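Local structure of auracyanin-B-2 (Chloroflexus aurantiacus, 1QHQ) at residues A[33-39]-A[134-140]; A[40-46]-A[106-112]; A[66-70]-A[128-133]. The protein probably serves as a soluble electron acceptor for the membrane-embedded alternative complex III, carrying electrons on a type I blue copper centre. All coordinates share one frame; numbering follows the deposited sequence.

Interaction 1 (A[33-39]-A[134-140]); sequences TSLSLPA and GTLTVTP
L37 and L136 meet on the buried side of two neighbouring strands, their side chains crossing at about a right angle. From L37 CB, which lies 4.2 Å from L136 CD1, the branch point CG comes within 3.9 Å of L136 CD1. At the tip, L37 CD1 keeps 3.9 Å from L136 CD1 and also packs on T112, while CD2 turns to V43 of the other sheet. L136 supplies this methyl because its CG lies anti to the backbone N (chi1 168°), which, with chi2 near 65°, brings CD1 nearer strand 34-38; L136 CD1 thereby also rests 3.7 Å from L35 CB.

Strands 34-38 and 133-139 run parallel, joining an early strand to the C-terminal one at the edge of a sheet in the azurin-like cupredoxin sandwich. L35, L136, L37 and V138 share the inward face, where branched apolar groups fit, whereas the short polar S34, T135, S36 and T137 suit the outer one. Six backbone bonds zip the pair together, from T135 N to T33 O through to A39 N to T139 O. Glycine suits position 134, where a CB would run into T33 O. Just past strand 34-38, small A39 lets V138 come close, with V138 CG1 a tight 3.3 Å from A39 CA, and a water links A39 O (2.7 Å) to the O atom of the terminal carboxylate of P140.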
loop_
_atom_site.group_PDB
_atom_site.type_symbol
_atom_site.label_atom_id
_atom_site.label_comp_id
_atom_site.label_asym_id
_atom_site.label_seq_id
_atom_site.Cartn_x
_atom_site.Cartn_y
_atom_site.Cartn_z
ATOM N N THR A 33 9.365 -6.543 -4.009
ATOM C CA THR A 33 9.432 -5.265 -4.733
ATOM C C THR A 33 8.719 -5.338 -6.073
ATOM O O THR A 33 8.599 -4.342 -6.776
ATOM C CB THR A 33 10.893 -4.842 -4.971
ATOM O OG1 THR A 33 11.551 -5.873 -5.707
ATOM C CG2 THR A 33 11.585 -4.646 -3.616
ATOM N N SER A 34 8.141 -6.527 -6.354
ATOM C CA SER A 34 7.232 -6.627 -7.492
ATOM C C SER A 34 6.037 -7.527 -7.139
ATOM O O SER A 34 6.111 -8.477 -6.409
ATOM C CB SER A 34 7.912 -7.093 -8.752
ATOM O OG SER A 34 8.035 -8.476 -8.824
ATOM N N LEU A 35 4.873 -7.106 -7.674
ATOM C CA LEU A 35 3.667 -7.922 -7.528
ATOM C C LEU A 35 3.020 -7.998 -8.941
ATOM O O LEU A 35 3.248 -7.102 -9.723
ATOM C CB LEU A 35 2.664 -7.235 -6.593
ATOM C CG LEU A 35 3.053 -7.245 -5.100
ATOM C CD1 LEU A 35 2.078 -6.434 -4.283
ATOM C CD2 LEU A 35 3.158 -8.671 -4.569
ATOM N N SER A 36 2.210 -9.044 -9.086
ATOM C CA SER A 36 1.496 -9.194 -10.386
ATOM C C SER A 36 0.066 -9.646 -10.070
ATOM O O SER A 36 -0.070 -10.616 -9.322
ATOM C CB SER A 36 2.221 -10.368 -11.105
ATOM O OG SER A 36 1.788 -10.545 -12.400
ATOM N N LEU A 37 -0.932 -9.030 -10.647
ATOM C CA LEU A 37 -2.332 -9.504 -10.415
ATOM C C LEU A 37 -3.086 -9.264 -11.730
ATOM O O LEU A 37 -2.824 -8.322 -12.451
ATOM C CB LEU A 37 -2.959 -8.642 -9.320
ATOM C CG LEU A 37 -2.386 -8.730 -7.896
ATOM C CD1 LEU A 37 -2.949 -7.589 -7.065
ATOM C CD2 LEU A 37 -2.772 -10.100 -7.305
ATOM N N PRO A 38 -4.167 -10.036 -11.922
ATOM C CA PRO A 38 -5.029 -9.782 -13.084
ATOM C C PRO A 38 -5.851 -8.535 -12.873
ATOM O O PRO A 38 -6.152 -8.199 -11.720
ATOM C CB PRO A 38 -5.898 -11.033 -13.127
ATOM C CG PRO A 38 -5.966 -11.509 -11.712
ATOM C CD PRO A 38 -4.592 -11.151 -11.111
ATOM N N ALA A 39 -6.287 -7.907 -13.951
ATOM C CA ALA A 39 -7.111 -6.720 -13.911
ATOM C C ALA A 39 -8.546 -7.031 -13.461
ATOM O O ALA A 39 -9.006 -8.149 -13.617
ATOM C CB ALA A 39 -7.178 -6.056 -15.298
ATOM N N GLY A 134 7.416 -0.553 -4.639
ATOM C CA GLY A 134 7.529 -1.778 -5.472
ATOM C C GLY A 134 6.546 -1.543 -6.657
ATOM O O GLY A 134 5.830 -0.543 -6.659
ATOM N N THR A 135 6.619 -2.441 -7.610
ATOM C CA THR A 135 5.813 -2.263 -8.818
ATOM C C THR A 135 4.767 -3.389 -8.917
ATOM O O THR A 135 5.119 -4.552 -8.903
ATOM C CB THR A 135 6.721 -2.311 -10.060
ATOM O OG1 THR A 135 7.603 -1.161 -10.021
ATOM C CG2 THR A 135 5.890 -2.232 -11.337
ATOM N N LEU A 136 3.525 -2.944 -9.055
ATOM C CA LEU A 136 2.443 -3.924 -9.340
ATOM C C LEU A 136 2.212 -3.885 -10.871
ATOM O O LEU A 136 1.870 -2.835 -11.403
ATOM C CB LEU A 136 1.146 -3.501 -8.637
ATOM C CG LEU A 136 -0.100 -4.310 -9.129
ATOM C CD1 LEU A 136 0.029 -5.773 -8.762
ATOM C CD2 LEU A 136 -1.345 -3.707 -8.501
ATOM N N THR A 137 2.340 -5.028 -11.496
ATOM C CA THR A 137 1.936 -5.138 -12.922
ATOM C C THR A 137 0.558 -5.865 -12.967
ATOM O O THR A 137 0.390 -6.882 -12.374
ATOM C CB THR A 137 2.952 -5.925 -13.727
ATOM O OG1 THR A 137 4.201 -5.190 -13.684
ATOM C CG2 THR A 137 2.522 -5.971 -15.204
ATOM N N VAL A 138 -0.382 -5.116 -13.545
ATOM C CA VAL A 138 -1.752 -5.677 -13.624
ATOM C C VAL A 138 -1.937 -6.203 -15.055
ATOM O O VAL A 138 -1.683 -5.479 -16.012
ATOM C CB VAL A 138 -2.761 -4.606 -13.295
ATOM C CG1 VAL A 138 -4.186 -5.168 -13.447
ATOM C CG2 VAL A 138 -2.575 -4.129 -11.833
ATOM N N THR A 139 -2.215 -7.472 -15.115
ATOM C CA THR A 139 -2.282 -8.166 -16.454
ATOM C C THR A 139 -3.738 -8.178 -16.899
ATOM O O THR A 139 -4.639 -7.680 -16.273
ATOM C CB THR A 139 -1.761 -9.587 -16.250
ATOM O OG1 THR A 139 -2.641 -10.290 -15.337
ATOM C CG2 THR A 139 -0.353 -9.550 -15.637
ATOM N N PRO A 140 -3.924 -8.712 -18.151
ATOM C CA PRO A 140 -5.256 -8.631 -18.754
ATOM C C PRO A 140 -6.404 -9.094 -17.938
ATOM O O PRO A 140 -6.384 -10.150 -17.290
ATOM C CB PRO A 140 -5.117 -9.408 -20.066
ATOM C CG PRO A 140 -3.697 -9.027 -20.465
ATOM C CD PRO A 140 -2.941 -9.275 -19.157
ATOM O OXT PRO A 140 -7.520 -8.487 -18.132
HETATM O O HOH W 1 -8.663 -10.117 -15.444
#

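Interaction 2 (A[40-46]-A[106-112])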
loop_
_atom_site.group_PDB
_atom_site.type_symbol
_atom_site.label_atom_id
_atom_site.label_comp_id
_atom_site.label_asym_id
_atom_site.label_seq_id
_atom_site.Cartn_x
_atom_site.Cartn_y
_atom_site.Cartn_z
ATOM N N ASN A 40 -9.168 -6.028 -12.905
ATOM C CA ASN A 40 -10.596 -6.053 -12.570
ATOM C C ASN A 40 -10.972 -7.271 -11.777
ATOM O O ASN A 40 -12.017 -7.924 -11.958
ATOM C CB ASN A 40 -11.421 -5.977 -13.889
ATOM C CG ASN A 40 -12.901 -5.762 -13.592
ATOM O OD1 ASN A 40 -13.262 -4.977 -12.710
ATOM N ND2 ASN A 40 -13.773 -6.466 -14.305
ATOM N N THR A 41 -10.160 -7.612 -10.769
ATOM C CA THR A 41 -10.319 -8.750 -9.921
ATOM C C THR A 41 -10.273 -8.334 -8.444
ATOM O O THR A 41 -9.526 -7.405 -8.109
ATOM C CB THR A 41 -9.111 -9.742 -10.127
ATOM O OG1 THR A 41 -9.162 -10.139 -11.527
ATOM C CG2 THR A 41 -9.278 -10.942 -9.249
ATOM N N VAL A 42 -11.111 -8.926 -7.625
ATOM C CA VAL A 42 -11.085 -8.607 -6.179
ATOM C C VAL A 42 -9.952 -9.378 -5.521
ATOM O O VAL A 42 -9.862 -10.607 -5.595
ATOM C CB VAL A 42 -12.397 -8.958 -5.472
ATOM C CG1 VAL A 42 -12.368 -8.562 -3.996
ATOM C CG2 VAL A 42 -13.557 -8.234 -6.188
ATOM N N VAL A 43 -9.076 -8.606 -4.861
ATOM C CA VAL A 43 -7.915 -9.230 -4.195
ATOM C C VAL A 43 -7.852 -8.770 -2.753
ATOM O O VAL A 43 -8.129 -7.596 -2.482
ATOM C CB VAL A 43 -6.582 -8.800 -4.880
ATOM C CG1 VAL A 43 -5.388 -9.282 -4.112
ATOM C CG2 VAL A 43 -6.586 -9.284 -6.330
ATOM N N ARG A 44 -7.565 -9.680 -1.835
ATOM C CA ARG A 44 -7.195 -9.283 -0.484
ATOM C C ARG A 44 -5.674 -9.306 -0.345
ATOM O O ARG A 44 -5.027 -10.320 -0.511
ATOM C CB ARG A 44 -7.826 -10.158 0.601
ATOM C CG ARG A 44 -7.557 -9.463 2.010
ATOM C CD ARG A 44 -8.081 -10.393 3.101
ATOM N NE ARG A 44 -7.275 -11.584 3.238
ATOM C CZ ARG A 44 -7.549 -12.838 3.259
ATOM N NH1 ARG A 44 -8.855 -13.247 3.174
ATOM N NH2 ARG A 44 -6.622 -13.786 3.340
ATOM N N LEU A 45 -5.133 -8.101 -0.004
ATOM C CA LEU A 45 -3.692 -8.021 0.221
ATOM C C LEU A 45 -3.445 -8.023 1.744
ATOM O O LEU A 45 -4.107 -7.268 2.465
ATOM C CB LEU A 45 -3.188 -6.680 -0.352
ATOM C CG LEU A 45 -1.670 -6.452 -0.297
ATOM C CD1 LEU A 45 -1.236 -5.430 -1.316
ATOM C CD2 LEU A 45 -1.252 -6.011 1.113
ATOM N N ASP A 46 -2.686 -8.988 2.178
ATOM C CA ASP A 46 -2.364 -9.119 3.613
ATOM C C ASP A 46 -0.927 -8.566 3.819
ATOM O O ASP A 46 -0.001 -9.195 3.330
ATOM C CB ASP A 46 -2.430 -10.574 4.039
ATOM C CG ASP A 46 -3.842 -11.177 3.828
ATOM O OD1 ASP A 46 -4.780 -10.398 3.952
ATOM O OD2 ASP A 46 -3.907 -12.415 3.704
ATOM N N GLY A 106 -2.171 -6.226 8.702
ATOM C CA GLY A 106 -3.447 -5.561 8.305
ATOM C C GLY A 106 -3.688 -5.858 6.827
ATOM O O GLY A 106 -2.764 -6.053 6.045
ATOM N N SER A 107 -4.977 -5.897 6.476
ATOM C CA SER A 107 -5.267 -6.206 5.053
ATOM C C SER A 107 -5.991 -5.033 4.414
ATOM O O SER A 107 -6.611 -4.196 5.058
ATOM C CB SER A 107 -6.146 -7.460 4.960
ATOM O OG SER A 107 -5.476 -8.581 5.540
ATOM N N VAL A 108 -6.070 -5.141 3.066
ATOM C CA VAL A 108 -6.994 -4.284 2.313
ATOM C C VAL A 108 -7.593 -5.116 1.163
ATOM O O VAL A 108 -6.880 -5.902 0.584
ATOM C CB VAL A 108 -6.379 -2.996 1.828
ATOM C CG1 VAL A 108 -5.198 -3.186 0.901
ATOM C CG2 VAL A 108 -7.419 -2.062 1.205
ATOM N N THR A 109 -8.902 -4.979 0.979
ATOM C CA THR A 109 -9.571 -5.783 -0.076
ATOM C C THR A 109 -10.072 -4.812 -1.129
ATOM O O THR A 109 -10.788 -3.851 -0.811
ATOM C CB THR A 109 -10.736 -6.577 0.494
ATOM O OG1 THR A 109 -10.211 -7.558 1.437
ATOM C CG2 THR A 109 -11.484 -7.347 -0.621
ATOM N N PHE A 110 -9.611 -5.013 -2.356
ATOM C CA PHE A 110 -9.853 -4.045 -3.402
ATOM C C PHE A 110 -10.036 -4.727 -4.754
ATOM O O PHE A 110 -9.509 -5.812 -4.982
ATOM C CB PHE A 110 -8.761 -2.978 -3.462
ATOM C CG PHE A 110 -7.405 -3.499 -3.867
ATOM C CD1 PHE A 110 -6.605 -4.173 -2.970
ATOM C CD2 PHE A 110 -6.939 -3.320 -5.165
ATOM C CE1 PHE A 110 -5.371 -4.655 -3.356
ATOM C CE2 PHE A 110 -5.725 -3.830 -5.571
ATOM C CZ PHE A 110 -4.895 -4.456 -4.631
ATOM N N ARG A 111 -10.625 -3.976 -5.680
ATOM C CA ARG A 111 -10.682 -4.428 -7.076
ATOM C C ARG A 111 -9.469 -3.846 -7.812
ATOM O O ARG A 111 -9.220 -2.651 -7.780
ATOM C CB ARG A 111 -11.986 -3.979 -7.748
ATOM C CG ARG A 111 -12.103 -4.530 -9.180
ATOM C CD ARG A 111 -13.494 -4.246 -9.742
ATOM N NE ARG A 111 -14.536 -4.855 -8.910
ATOM C CZ ARG A 111 -14.950 -6.108 -9.049
ATOM N NH1 ARG A 111 -14.374 -6.880 -9.974
ATOM N NH2 ARG A 111 -15.876 -6.632 -8.270
ATOM N N THR A 112 -8.679 -4.751 -8.382
ATOM C CA THR A 112 -7.496 -4.236 -9.122
ATOM C C THR A 112 -7.962 -3.363 -10.285
ATOM O O THR A 112 -9.049 -3.571 -10.839
ATOM C CB THR A 112 -6.678 -5.412 -9.643
ATOM O OG1 THR A 112 -7.570 -6.240 -10.424
ATOM C CG2 THR A 112 -6.108 -6.270 -8.512
#
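D46 and S107 join the two strands through a short bond, S107 OG giving its proton to D46 OD1 at 2.5 Å. The serine comes from the anti side of that oxygen, 33° out of the carboxylate plane, which leaves the syn lone pairs to R44. That arginine bends at chi3 (70°) and grips the carboxylate side-on, with its NE 2.9 Å from D46 OD1 and its NH2 3.1 Å from D46 OD2, both oxygens lying in the guanidinium plane. D46 OD1 therefore accepts from two donors, and the acid is held against rotation. Were D46 replaced by an alanine, the R44 guanidinium would probably lose its two-pronged mate and the S107 hydroxyl its acceptor.

R44 sends its aliphatic part past T109, whose OG1 packs against the arginine methylenes, 3.3 Å from R44 CG; the methyl branch T109 CG2 meets V42 CG1 at 3.7 Å. In one of its two conformations, R111 lays one guanidinium face over V42 CG2, while its NH2 is salt-bridged to E13.

At the other end T112 turns OG1 between its backbone N and carbonyl carbon (chi1 55°), where it accepts from T41 N at 3.0 Å and is itself hydrogen-bonded to P38 O. T41 OG1 hydrogen-bonds to A39 O. On the inward face, F110 brings its ring edge to L45 CB, 4.2 Å from F110 CE1.

Antiparallel bonding between V43 and F110 and between L45 and V108 unites strands 42-49 and 104-111. Strand 42-49 is the middle of its three-stranded sheet, flanked on its far side by strand 17-22, and V43 packs across the cupredoxin sandwich on L37 of strand 34-38.

Interaction 3 (A[66-70]-A[128-133]); sequences DDVAA and YLAGMK. With SO4 (sulfate ion), chain E.
D66 OD1 is the shared polar target of Y128 and K133. The phenol donates its proton, Y128 OH lying 2.6 Å from D66 OD1 on the anti lone pair, and the carboxylate sits at the ring edge with the two planes only 24° apart. A tyrosine suits the place because its long, rigid ring carries the hydroxyl out from the loop to the start of the helix; a chi1 of 171°, placing CG anti to the backbone N, lets the ring reach toward the helix so that its hydroxyl arrives at D66.

The charged interaction is the salt bridge from K133 NZ to D66 OD1, at 3.2 Å. The lysine, extended beyond CG, meets the oxygen from above the carboxylate plane and crosses the aspartate side chain at about a right angle. With two donors on one oxygen, the acid is likely to be stabilised as the anion.

Apolar packing comes from the alanines. A69 CB lies 3.8 Å from Y128 CZ, and A70 CA approaches Y128 CE2 at 4.0 Å; side chains this small let the ring come close to the helix.

The helix start also binds an anion, a sulfate probably from the crystallisation liquor. V68 N donates to O1 of the sulfate at 2.7 Å, and G65 N is bonded to the sulfate as well, consistent with the partial positive charge expected at a helix N-terminus.

Segment 128-133 begins with a type I turn from Y128 to G131, then brings M132 to the copper beside H57, C122 and H127. It closes the loop between strands 116-121 and 133-139, K133 opening the latter; Y128 and K133 lean on I121, while D66 and A69 of helix 66-77 touch L119 of the same sheet, A69 also touching V62 of strand 60-62.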
loop_
_atom_site.group_PDB
_atom_site.type_symbol
_atom_site.label_atom_id
_atom_site.label_comp_id
_atom_site.label_asym_id
_atom_site.label_seq_id
_atom_site.Cartn_x
_atom_site.Cartn_y
_atom_site.Cartn_z
ATOM N N ASP A 66 5.930 7.471 -10.210
ATOM C CA ASP A 66 6.581 8.249 -9.162
ATOM C C ASP A 66 5.993 9.603 -8.931
ATOM O O ASP A 66 5.907 10.042 -7.761
ATOM C CB ASP A 66 8.087 8.301 -9.352
ATOM C CG ASP A 66 8.755 7.002 -8.907
ATOM O OD1 ASP A 66 8.721 6.706 -7.672
ATOM O OD2 ASP A 66 9.187 6.254 -9.792
ATOM N N ASP A 67 5.467 10.279 -9.947
ATOM C CA ASP A 67 4.836 11.577 -9.767
ATOM C C ASP A 67 3.556 11.483 -8.975
ATOM O O ASP A 67 3.289 12.234 -8.043
ATOM C CB ASP A 67 4.558 12.235 -11.134
ATOM C CG ASP A 67 5.839 12.764 -11.766
ATOM O OD1 ASP A 67 6.903 12.725 -11.113
ATOM O OD2 ASP A 67 5.761 13.214 -12.932
ATOM N N VAL A 68 2.750 10.461 -9.320
ATOM C CA VAL A 68 1.503 10.232 -8.557
ATOM C C VAL A 68 1.833 9.757 -7.146
ATOM O O VAL A 68 1.234 10.223 -6.155
ATOM C CB VAL A 68 0.650 9.212 -9.330
ATOM C CG1 VAL A 68 -0.457 8.607 -8.518
ATOM C CG2 VAL A 68 0.061 9.923 -10.577
ATOM N N ALA A 69 2.840 8.921 -7.018
ATOM C CA ALA A 69 3.258 8.393 -5.721
ATOM C C ALA A 69 3.687 9.514 -4.791
ATOM O O ALA A 69 3.428 9.472 -3.593
ATOM C CB ALA A 69 4.349 7.346 -5.860
ATOM N N ALA A 70 4.429 10.482 -5.340
ATOM C CA ALA A 70 4.893 11.614 -4.530
ATOM C C ALA A 70 3.728 12.432 -4.043
ATOM O O ALA A 70 3.692 12.824 -2.869
ATOM C CB ALA A 70 5.853 12.463 -5.360
ATOM N N TYR A 128 9.039 6.318 1.653
ATOM C CA TYR A 128 8.951 6.364 0.175
ATOM C C TYR A 128 10.204 6.972 -0.435
ATOM O O TYR A 128 10.888 6.319 -1.231
ATOM C CB TYR A 128 7.693 7.132 -0.229
ATOM C CG TYR A 128 7.645 7.419 -1.727
ATOM C CD1 TYR A 128 7.791 6.399 -2.642
ATOM C CD2 TYR A 128 7.617 8.734 -2.173
ATOM C CE1 TYR A 128 7.875 6.661 -4.001
ATOM C CE2 TYR A 128 7.701 9.014 -3.537
ATOM C CZ TYR A 128 7.776 7.976 -4.428
ATOM O OH TYR A 128 7.904 8.247 -5.784
ATOM N N LEU A 129 10.696 8.054 0.199
ATOM C CA LEU A 129 11.976 8.635 -0.286
ATOM C C LEU A 129 13.144 7.740 -0.011
ATOM O O LEU A 129 14.112 7.695 -0.818
ATOM C CB LEU A 129 12.209 10.003 0.359
ATOM C CG LEU A 129 11.213 11.104 0.012
ATOM C CD1 LEU A 129 11.566 12.381 0.780
ATOM C CD2 LEU A 129 11.182 11.368 -1.480
ATOM N N ALA A 130 13.095 6.890 1.017
ATOM C CA ALA A 130 14.139 5.949 1.285
ATOM C C ALA A 130 14.142 4.743 0.379
ATOM O O ALA A 130 15.007 3.871 0.505
ATOM C CB ALA A 130 14.206 5.554 2.747
ATOM N N GLY A 131 13.123 4.630 -0.502
ATOM C CA GLY A 131 13.045 3.559 -1.454
ATOM C C GLY A 131 11.977 2.495 -1.163
ATOM O O GLY A 131 12.056 1.413 -1.796
ATOM N N MET A 132 11.159 2.698 -0.169
ATOM C CA MET A 132 10.145 1.677 0.198
ATOM C C MET A 132 8.969 1.775 -0.798
ATOM O O MET A 132 8.009 2.476 -0.601
ATOM C CB MET A 132 9.636 1.867 1.611
ATOM C CG MET A 132 8.721 0.634 1.993
ATOM S SD MET A 132 8.712 0.485 3.818
ATOM C CE MET A 132 7.538 -0.921 3.926
ATOM N N LYS A 133 9.162 0.984 -1.851
ATOM C CA LYS A 133 8.176 1.012 -2.967
ATOM C C LYS A 133 8.338 -0.324 -3.696
ATOM O O LYS A 133 9.333 -0.986 -3.542
ATOM C CB LYS A 133 8.439 2.166 -3.875
ATOM C CG LYS A 133 9.772 2.188 -4.611
ATOM C CD LYS A 133 9.795 3.471 -5.458
ATOM C CE LYS A 133 11.216 3.859 -5.839
ATOM N NZ LYS A 133 11.202 5.301 -6.318
HETATM S S SO4 E . 3.135 9.275 -13.172
HETATM O O1 SO4 E . 3.318 9.449 -11.706
HETATM O O2 SO4 E . 2.653 10.565 -13.783
HETATM O O3 SO4 E . 2.075 8.227 -13.434
HETATM O O4 SO4 E . 4.422 8.858 -13.804
#

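An edge pair of each sheet and a copper loop are tied together here. Interactions 1 and 2, centres about 12 Å apart, face each other across the sandwich and are joined where the chain passes from strand 34-38 to 42-49, with P38 O and T112 OG1 2.7 Å apart. Interaction 3 continues strand 133-139 back into the loop carrying M132; it barely touches interaction 1, at T33 CG2 and K133 O, 4.3 Å apart, and is about 11 Å from interaction 2 at the nearest atoms. From the copper, the side chain of Y128 is about 8 Å away, G134 about 12 Å and the side chain of L45 about 13 Å.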